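Translation initiation factor eIF2 assembly protein (Schizosaccharomyces pombe, PDB 4ZGP) acts as an ATP-dependent chaperone that binds the gamma subunit of eIF2 and allows it to assemble with the alpha and beta subunits. Local coordinates at residues P46-I54 / S177-F186; I105-P114 / L133-V141. One frame throughout, in Å; residues are numbered along the deposited sequence.

Interaction 1 (P46-I54 / S177-F186); sequences PKAKVIKPI and SFELVLKEWF. With ADP (adenosine-5'-diphosphate), chain C.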
# COMPACT_ATOMS: atom_id res chain seq x y z
N PRO A 46 0.05 0.60 -11.35
CA PRO A 46 1.36 0.62 -12.02
C PRO A 46 2.03 -0.74 -12.03
O PRO A 46 1.83 -1.57 -11.14
CB PRO A 46 2.16 1.63 -11.19
CG PRO A 46 1.10 2.54 -10.59
CD PRO A 46 -0.01 1.58 -10.25
N LYS A 47 2.82 -0.99 -13.08
CA LYS A 47 3.41 -2.31 -13.27
C LYS A 47 4.23 -2.78 -12.07
O LYS A 47 4.92 -1.99 -11.41
CB LYS A 47 4.29 -2.30 -14.53
CG LYS A 47 4.83 -3.67 -14.91
CD LYS A 47 5.62 -3.60 -16.22
CE LYS A 47 6.03 -4.99 -16.71
NZ LYS A 47 7.19 -4.93 -17.66
N ALA A 48 4.17 -4.07 -11.81
CA ALA A 48 4.89 -4.65 -10.68
C ALA A 48 5.20 -6.11 -10.93
O ALA A 48 4.55 -6.77 -11.76
CB ALA A 48 4.06 -4.50 -9.37
N LYS A 49 6.23 -6.62 -10.25
CA LYS A 49 6.52 -8.05 -10.26
C LYS A 49 6.40 -8.58 -8.86
O LYS A 49 6.75 -7.91 -7.89
CB LYS A 49 7.94 -8.34 -10.78
CG LYS A 49 8.19 -7.88 -12.21
CD LYS A 49 7.60 -8.86 -13.21
CE LYS A 49 7.92 -8.44 -14.65
NZ LYS A 49 7.40 -9.42 -15.65
N VAL A 50 5.88 -9.80 -8.74
CA VAL A 50 5.77 -10.41 -7.43
C VAL A 50 6.60 -11.67 -7.32
O VAL A 50 6.47 -12.59 -8.13
CB VAL A 50 4.29 -10.74 -7.09
CG1 VAL A 50 4.19 -11.29 -5.69
CG2 VAL A 50 3.45 -9.49 -7.20
N ILE A 51 7.47 -11.72 -6.32
CA ILE A 51 8.21 -12.95 -6.01
C ILE A 51 7.54 -13.68 -4.85
O ILE A 51 7.60 -13.23 -3.71
CB ILE A 51 9.67 -12.65 -5.68
CG1 ILE A 51 10.34 -12.00 -6.89
CG2 ILE A 51 10.39 -13.94 -5.29
CD1 ILE A 51 11.72 -11.42 -6.58
N LYS A 52 6.91 -14.81 -5.15
CA LYS A 52 6.06 -15.49 -4.19
C LYS A 52 6.15 -17.01 -4.39
O LYS A 52 5.97 -17.49 -5.50
CB LYS A 52 4.61 -15.03 -4.33
CG LYS A 52 3.69 -15.50 -3.21
CD LYS A 52 2.24 -15.12 -3.53
CE LYS A 52 1.27 -15.54 -2.42
NZ LYS A 52 1.62 -14.96 -1.09
N PRO A 53 6.45 -17.75 -3.32
CA PRO A 53 6.77 -17.18 -2.01
C PRO A 53 8.13 -16.49 -1.98
O PRO A 53 8.96 -16.68 -2.87
CB PRO A 53 6.76 -18.39 -1.07
CG PRO A 53 7.01 -19.56 -1.97
CD PRO A 53 6.37 -19.22 -3.28
N ILE A 54 8.34 -15.67 -0.97
CA ILE A 54 9.60 -14.96 -0.81
C ILE A 54 10.71 -15.98 -0.52
O ILE A 54 10.51 -16.91 0.25
CB ILE A 54 9.49 -13.90 0.33
CG1 ILE A 54 10.70 -12.97 0.34
CG2 ILE A 54 9.28 -14.57 1.69
CD1 ILE A 54 10.46 -11.74 1.16
N SER A 177 1.51 -17.18 2.32
CA SER A 177 2.96 -17.03 2.22
C SER A 177 3.34 -15.55 2.11
O SER A 177 2.59 -14.76 1.55
CB SER A 177 3.51 -17.80 1.02
OG SER A 177 3.11 -17.22 -0.21
N PHE A 178 4.51 -15.19 2.64
CA PHE A 178 5.02 -13.85 2.42
C PHE A 178 5.47 -13.71 0.96
O PHE A 178 5.81 -14.70 0.30
CB PHE A 178 6.17 -13.54 3.39
CG PHE A 178 5.73 -13.39 4.81
CD1 PHE A 178 5.05 -12.25 5.21
CD2 PHE A 178 5.99 -14.38 5.74
CE1 PHE A 178 4.63 -12.10 6.52
CE2 PHE A 178 5.59 -14.23 7.06
CZ PHE A 178 4.90 -13.09 7.45
N GLU A 179 5.44 -12.49 0.44
CA GLU A 179 5.78 -12.24 -0.95
C GLU A 179 6.63 -11.00 -1.01
O GLU A 179 6.48 -10.10 -0.18
CB GLU A 179 4.51 -12.07 -1.79
CG GLU A 179 3.62 -10.95 -1.28
CD GLU A 179 2.17 -11.06 -1.73
OE1 GLU A 179 1.68 -12.20 -1.87
OE2 GLU A 179 1.53 -10.01 -1.94
N LEU A 180 7.55 -10.97 -1.96
CA LEU A 180 8.35 -9.80 -2.23
C LEU A 180 7.80 -9.10 -3.46
O LEU A 180 7.81 -9.65 -4.57
CB LEU A 180 9.83 -10.16 -2.42
CG LEU A 180 10.70 -9.00 -2.89
CD1 LEU A 180 10.64 -7.87 -1.90
CD2 LEU A 180 12.15 -9.46 -3.08
N VAL A 181 7.33 -7.89 -3.26
CA VAL A 181 6.77 -7.10 -4.33
C VAL A 181 7.77 -6.06 -4.78
O VAL A 181 8.32 -5.32 -3.98
CB VAL A 181 5.46 -6.38 -3.87
CG1 VAL A 181 4.90 -5.54 -4.99
CG2 VAL A 181 4.44 -7.42 -3.39
N LEU A 182 8.01 -6.02 -6.08
CA LEU A 182 8.81 -4.96 -6.67
C LEU A 182 7.94 -4.16 -7.64
O LEU A 182 7.58 -4.63 -8.72
CB LEU A 182 10.04 -5.56 -7.39
CG LEU A 182 10.93 -6.39 -6.47
CD1 LEU A 182 12.00 -7.12 -7.26
CD2 LEU A 182 11.56 -5.52 -5.36
N LYS A 183 7.57 -2.95 -7.23
CA LYS A 183 6.81 -2.07 -8.10
C LYS A 183 7.71 -1.24 -8.96
O LYS A 183 8.70 -0.72 -8.46
CB LYS A 183 5.93 -1.15 -7.25
CG LYS A 183 5.02 -1.99 -6.36
CD LYS A 183 4.11 -1.15 -5.55
CE LYS A 183 4.89 -0.28 -4.60
NZ LYS A 183 3.98 0.82 -4.19
N GLU A 184 7.37 -1.06 -10.23
CA GLU A 184 8.15 -0.16 -11.07
C GLU A 184 8.13 1.24 -10.46
O GLU A 184 7.07 1.76 -10.15
CB GLU A 184 7.63 -0.11 -12.50
CG GLU A 184 8.37 0.92 -13.33
CD GLU A 184 8.21 0.70 -14.82
OE1 GLU A 184 7.63 -0.34 -15.21
OE2 GLU A 184 8.67 1.57 -15.58
N TRP A 185 9.31 1.83 -10.27
CA TRP A 185 9.40 3.17 -9.74
C TRP A 185 9.00 4.19 -10.79
O TRP A 185 9.33 4.05 -11.96
CB TRP A 185 10.81 3.46 -9.23
CG TRP A 185 11.01 4.89 -8.77
CD1 TRP A 185 10.80 5.39 -7.52
CD2 TRP A 185 11.45 5.99 -9.57
NE1 TRP A 185 11.07 6.73 -7.48
CE2 TRP A 185 11.47 7.13 -8.73
CE3 TRP A 185 11.81 6.13 -10.91
CZ2 TRP A 185 11.86 8.38 -9.20
CZ3 TRP A 185 12.19 7.38 -11.37
CH2 TRP A 185 12.21 8.49 -10.52
N PHE A 186 8.28 5.21 -10.37
CA PHE A 186 8.05 6.35 -11.23
C PHE A 186 7.99 7.59 -10.35
O PHE A 186 7.57 7.53 -9.19
CB PHE A 186 6.78 6.18 -12.05
CG PHE A 186 5.57 5.89 -11.23
CD1 PHE A 186 5.30 4.59 -10.79
CD2 PHE A 186 4.71 6.91 -10.87
CE1 PHE A 186 4.18 4.32 -10.01
CE2 PHE A 186 3.58 6.64 -10.09
CZ PHE A 186 3.33 5.35 -9.66
PB ADP C . 1.07 2.42 1.82
O1B ADP C . -0.34 2.16 1.31
O2B ADP C . 1.60 1.33 2.74
O3B ADP C . 1.22 3.86 2.28
PA ADP C . 1.83 2.77 -0.95
O1A ADP C . 0.44 3.34 -1.04
O2A ADP C . 2.32 1.66 -1.87
O3A ADP C . 2.08 2.25 0.56
O5' ADP C . 2.84 4.00 -1.10
C5' ADP C . 3.51 4.59 0.01
C4' ADP C . 4.14 5.86 -0.54
O4' ADP C . 5.28 5.52 -1.33
C3' ADP C . 3.17 6.57 -1.47
O3' ADP C . 2.53 7.67 -0.81
C2' ADP C . 4.01 7.05 -2.64
O2' ADP C . 4.35 8.43 -2.51
C1' ADP C . 5.29 6.23 -2.58
N9 ADP C . 5.24 5.25 -3.69
C8 ADP C . 4.51 4.11 -3.70
N7 ADP C . 4.68 3.43 -4.87
C5 ADP C . 5.54 4.15 -5.63
C6 ADP C . 6.15 3.99 -6.97
N6 ADP C . 5.85 2.90 -7.72
N1 ADP C . 7.01 4.96 -7.40
C2 ADP C . 7.30 6.02 -6.62
N3 ADP C . 6.78 6.23 -5.39
C4 ADP C . 5.91 5.34 -4.85
O HOH W 1 4.75 0.75 -9.91
O HOH W 2 -0.46 -15.41 0.82
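P46 approaches the F186 ring obliquely, its CB 3.6 Å from F186 CE1, proline adding a rigid apolar surface beside the aromatic. ADP N1 sits over one face, offset toward the rim. At the ring edge, in its plane, lies a water that donates to K47 O. Adenine is read mainly by backbone: ADP N6 donates to E184 O, and F186 N donates to ADP N1 at 3.2 Å, almost straight. The long K183 side chain suits its place by spanning from the strand to base and phosphate: a bend at its third torsion brings NZ to ADP N7 (2.8 Å) and ADP O2A. These groups extend from an antiparallel strand pair, 48-51 against 180-184, within the ATP-grasp fold, where the strand bearing K183 leads into E184-F186, which bind the adenine edge. K49 and L182 exchange two bonds, as do I51 and L180; I51 N reaches L180 O at 2.7 Å. On the L180 and L182 face, I51 lies alongside L180, CD1 4.0 Å from L180 CD2, against I101 of helix 95-107; on the other, A48, V50 and V181 all touch F34 of helix 34-40, V50 meeting V181 loosely. K52, extended until its last torsion turns (58°), brings NZ to S177 OG and to the anti lone pair of E179 OE1 (2.9 Å), a salt-bridging oxygen also bound by S35.

Interaction 2 (I105-P114 / L133-V141); sequences IKELGGAVVP and LKCTTAEEV. With ADP (adenosine-5'-diphosphate), chain C.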
# COMPACT_ATOMS: atom_id res chain seq x y z
N ILE A 105 14.11 -6.19 -11.33
CA ILE A 105 14.42 -4.77 -11.44
C ILE A 105 14.72 -4.37 -12.88
O ILE A 105 14.21 -3.37 -13.38
CB ILE A 105 15.60 -4.40 -10.53
CG1 ILE A 105 15.21 -4.64 -9.07
CG2 ILE A 105 16.02 -2.94 -10.77
CD1 ILE A 105 16.31 -4.31 -8.06
N LYS A 106 15.57 -5.16 -13.54
CA LYS A 106 15.89 -4.93 -14.95
C LYS A 106 14.64 -4.93 -15.83
O LYS A 106 14.43 -4.04 -16.66
CB LYS A 106 16.86 -6.01 -15.45
CG LYS A 106 17.10 -5.96 -16.95
CD LYS A 106 17.85 -7.21 -17.43
CE LYS A 106 17.21 -8.49 -16.89
NZ LYS A 106 18.05 -9.70 -17.13
N GLU A 107 13.80 -5.94 -15.62
CA GLU A 107 12.54 -6.06 -16.36
C GLU A 107 11.56 -4.91 -16.12
O GLU A 107 10.68 -4.66 -16.95
CB GLU A 107 11.86 -7.38 -15.98
CG GLU A 107 12.53 -8.59 -16.61
CD GLU A 107 12.07 -9.90 -16.00
OE1 GLU A 107 12.66 -10.95 -16.33
OE2 GLU A 107 11.13 -9.88 -15.18
N LEU A 108 11.72 -4.20 -15.01
CA LEU A 108 10.83 -3.07 -14.70
C LEU A 108 11.47 -1.75 -15.12
O LEU A 108 10.93 -0.67 -14.85
CB LEU A 108 10.48 -3.06 -13.20
CG LEU A 108 9.58 -4.23 -12.77
CD1 LEU A 108 9.51 -4.38 -11.26
CD2 LEU A 108 8.17 -4.10 -13.36
N GLY A 109 12.62 -1.83 -15.78
CA GLY A 109 13.26 -0.63 -16.30
C GLY A 109 14.39 -0.08 -15.46
O GLY A 109 14.85 1.04 -15.69
N GLY A 110 14.84 -0.85 -14.47
CA GLY A 110 15.99 -0.45 -13.68
C GLY A 110 15.76 0.26 -12.36
O GLY A 110 16.72 0.54 -11.64
N ALA A 111 14.51 0.55 -12.01
CA ALA A 111 14.24 1.22 -10.74
C ALA A 111 12.90 0.74 -10.17
O ALA A 111 11.89 0.73 -10.89
CB ALA A 111 14.24 2.72 -10.92
N VAL A 112 12.91 0.33 -8.90
CA VAL A 112 11.70 -0.20 -8.26
C VAL A 112 11.47 0.33 -6.84
O VAL A 112 12.38 0.85 -6.20
CB VAL A 112 11.73 -1.75 -8.18
CG1 VAL A 112 11.97 -2.37 -9.56
CG2 VAL A 112 12.77 -2.25 -7.18
N VAL A 113 10.23 0.21 -6.38
CA VAL A 113 9.88 0.40 -4.98
C VAL A 113 9.45 -0.94 -4.40
O VAL A 113 8.53 -1.57 -4.92
CB VAL A 113 8.74 1.44 -4.81
CG1 VAL A 113 8.24 1.46 -3.37
CG2 VAL A 113 9.20 2.84 -5.23
N PRO A 114 10.15 -1.43 -3.37
CA PRO A 114 9.85 -2.75 -2.81
C PRO A 114 8.79 -2.71 -1.72
O PRO A 114 8.69 -1.68 -1.06
CB PRO A 114 11.18 -3.18 -2.21
CG PRO A 114 11.75 -1.83 -1.71
CD PRO A 114 11.34 -0.82 -2.75
N LEU A 133 12.55 6.15 -2.01
CA LEU A 133 12.15 4.76 -2.01
C LEU A 133 12.71 4.04 -3.24
O LEU A 133 12.67 2.81 -3.32
CB LEU A 133 10.62 4.62 -2.00
CG LEU A 133 9.91 4.84 -0.67
CD1 LEU A 133 8.41 4.76 -0.88
CD2 LEU A 133 10.35 3.78 0.30
N LYS A 134 13.22 4.82 -4.18
CA LYS A 134 13.77 4.28 -5.42
C LYS A 134 14.94 3.33 -5.16
O LYS A 134 15.90 3.70 -4.50
CB LYS A 134 14.20 5.42 -6.33
CG LYS A 134 14.69 5.01 -7.71
CD LYS A 134 15.15 6.25 -8.47
CE LYS A 134 15.42 5.98 -9.93
NZ LYS A 134 15.89 7.23 -10.63
N CYS A 135 14.85 2.11 -5.67
CA CYS A 135 15.92 1.13 -5.50
C CYS A 135 16.32 0.64 -6.87
O CYS A 135 15.45 0.34 -7.70
CB CYS A 135 15.47 -0.06 -4.64
SG CYS A 135 15.00 0.37 -2.96
N THR A 136 17.63 0.55 -7.11
CA THR A 136 18.12 0.11 -8.42
C THR A 136 18.90 -1.20 -8.34
O THR A 136 19.25 -1.78 -9.37
CB THR A 136 19.02 1.17 -9.07
OG1 THR A 136 20.09 1.50 -8.17
CG2 THR A 136 18.22 2.42 -9.36
N THR A 137 19.18 -1.67 -7.14
CA THR A 137 19.89 -2.93 -6.96
C THR A 137 19.23 -3.74 -5.87
O THR A 137 18.43 -3.21 -5.10
CB THR A 137 21.38 -2.72 -6.58
OG1 THR A 137 21.46 -2.21 -5.24
CG2 THR A 137 22.05 -1.72 -7.52
N ALA A 138 19.57 -5.02 -5.78
CA ALA A 138 19.01 -5.86 -4.73
C ALA A 138 19.47 -5.39 -3.35
O ALA A 138 18.74 -5.51 -2.36
CB ALA A 138 19.38 -7.33 -4.94
N GLU A 139 20.69 -4.86 -3.29
CA GLU A 139 21.21 -4.36 -2.03
C GLU A 139 20.34 -3.23 -1.47
O GLU A 139 20.06 -3.20 -0.26
CB GLU A 139 22.64 -3.86 -2.22
CG GLU A 139 23.35 -3.60 -0.93
CD GLU A 139 24.77 -3.09 -1.14
OE1 GLU A 139 25.55 -3.16 -0.17
OE2 GLU A 139 25.10 -2.62 -2.26
N GLU A 140 19.94 -2.32 -2.34
CA GLU A 140 19.10 -1.21 -1.95
C GLU A 140 17.71 -1.68 -1.52
O GLU A 140 17.17 -1.22 -0.52
CB GLU A 140 19.00 -0.20 -3.08
CG GLU A 140 20.21 0.71 -3.18
CD GLU A 140 20.12 1.68 -4.34
OE1 GLU A 140 19.62 1.28 -5.41
OE2 GLU A 140 20.54 2.84 -4.18
N VAL A 141 17.14 -2.60 -2.29
CA VAL A 141 15.85 -3.19 -1.94
C VAL A 141 15.90 -3.79 -0.53
O VAL A 141 15.04 -3.50 0.32
CB VAL A 141 15.43 -4.27 -2.95
CG1 VAL A 141 14.39 -5.22 -2.35
CG2 VAL A 141 14.95 -3.62 -4.25
PB ADP C . 1.07 2.42 1.82
O1B ADP C . -0.34 2.16 1.31
O2B ADP C . 1.60 1.33 2.74
O3B ADP C . 1.22 3.86 2.28
PA ADP C . 1.83 2.77 -0.95
O1A ADP C . 0.44 3.34 -1.04
O2A ADP C . 2.32 1.66 -1.87
O3A ADP C . 2.08 2.25 0.56
O5' ADP C . 2.84 4.00 -1.10
C5' ADP C . 3.51 4.59 0.01
C4' ADP C . 4.14 5.86 -0.54
O4' ADP C . 5.28 5.52 -1.33
C3' ADP C . 3.17 6.57 -1.47
O3' ADP C . 2.53 7.67 -0.81
C2' ADP C . 4.01 7.05 -2.64
O2' ADP C . 4.35 8.43 -2.51
C1' ADP C . 5.29 6.23 -2.58
N9 ADP C . 5.24 5.25 -3.69
C8 ADP C . 4.51 4.11 -3.70
N7 ADP C . 4.68 3.43 -4.87
C5 ADP C . 5.54 4.15 -5.63
C6 ADP C . 6.15 3.99 -6.97
N6 ADP C . 5.85 2.90 -7.72
N1 ADP C . 7.01 4.96 -7.40
C2 ADP C . 7.30 6.02 -6.62
N3 ADP C . 6.78 6.23 -5.39
C4 ADP C . 5.91 5.34 -4.85
O HOH W 3 19.36 -0.06 -12.21
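V112 and C135 form a single antiparallel bridge, a hydrogen-bonded pair with both bonds lying in the carbonyl planes: V112 N to C135 O at 2.8 Å, close to straight, and C135 N to V112 O, more bent at 147°. Around it, the apolar side chains interlock. V112 CG2 touches V141 CG2 at 3.9 Å, crossing it obliquely, and I105 CD1 comes to the same V141 methyl from the helix end. The other V141 branch, CG1, anti to the backbone N (chi1 159°), reaches P114 CB at 3.8 Å. The ring of P114 also packs its CD on C135 SG, a small polarisable group that suits this buried spot. The small methyl of A111 lets the K134 chain lie across it, with K134 CE 3.6 Å from A111 CB, while the ammonium end pairs with the W185 ring in a cation-pi contact.

What holds these residues lies further out. Helix 95-107 stops in a Schellman motif: G109 leaves the helix with a positive phi that suits glycine, and G110 N bonds back to I105 O and G109 N to K106 O. T137 caps helix 138-146 through OG1, which accepts from E140 N at 3.3 Å; together they form a capping box, though the return bond from T137 N to E140 OE1 is weak and, E140 having two conformers, doubtful. V113 CG2 lies 3.7 Å from ADP C6, and L133 CD1 3.3 Å from ADP O4', so the strand and the loop paired with it supply apolar lining to the nucleotide pocket of an ATP-grasp protein.

Overall arrangement
Starting from the N terminus, after helices 26-31 and 34-40 the chain reaches segment 46-54, whose partner 177-186 arrives only after 122 intervening residues, so interaction 1 closes a long loop. Within that span the chain runs through helix 95-107 into strand 112-115, and interaction 2 closes a much shorter loop, 18 residues, by bringing 133-141 back to it. The two loops are thus nested and do not cross. They meet in one three-stranded antiparallel sheet: strand 180-184 sits between 48-51 and 112-115, with backbone bonds between K183 and V113 and between W185 and A111. Together the contacts tie this sheet to helices 95-107 and 138-146, and both touch ADP.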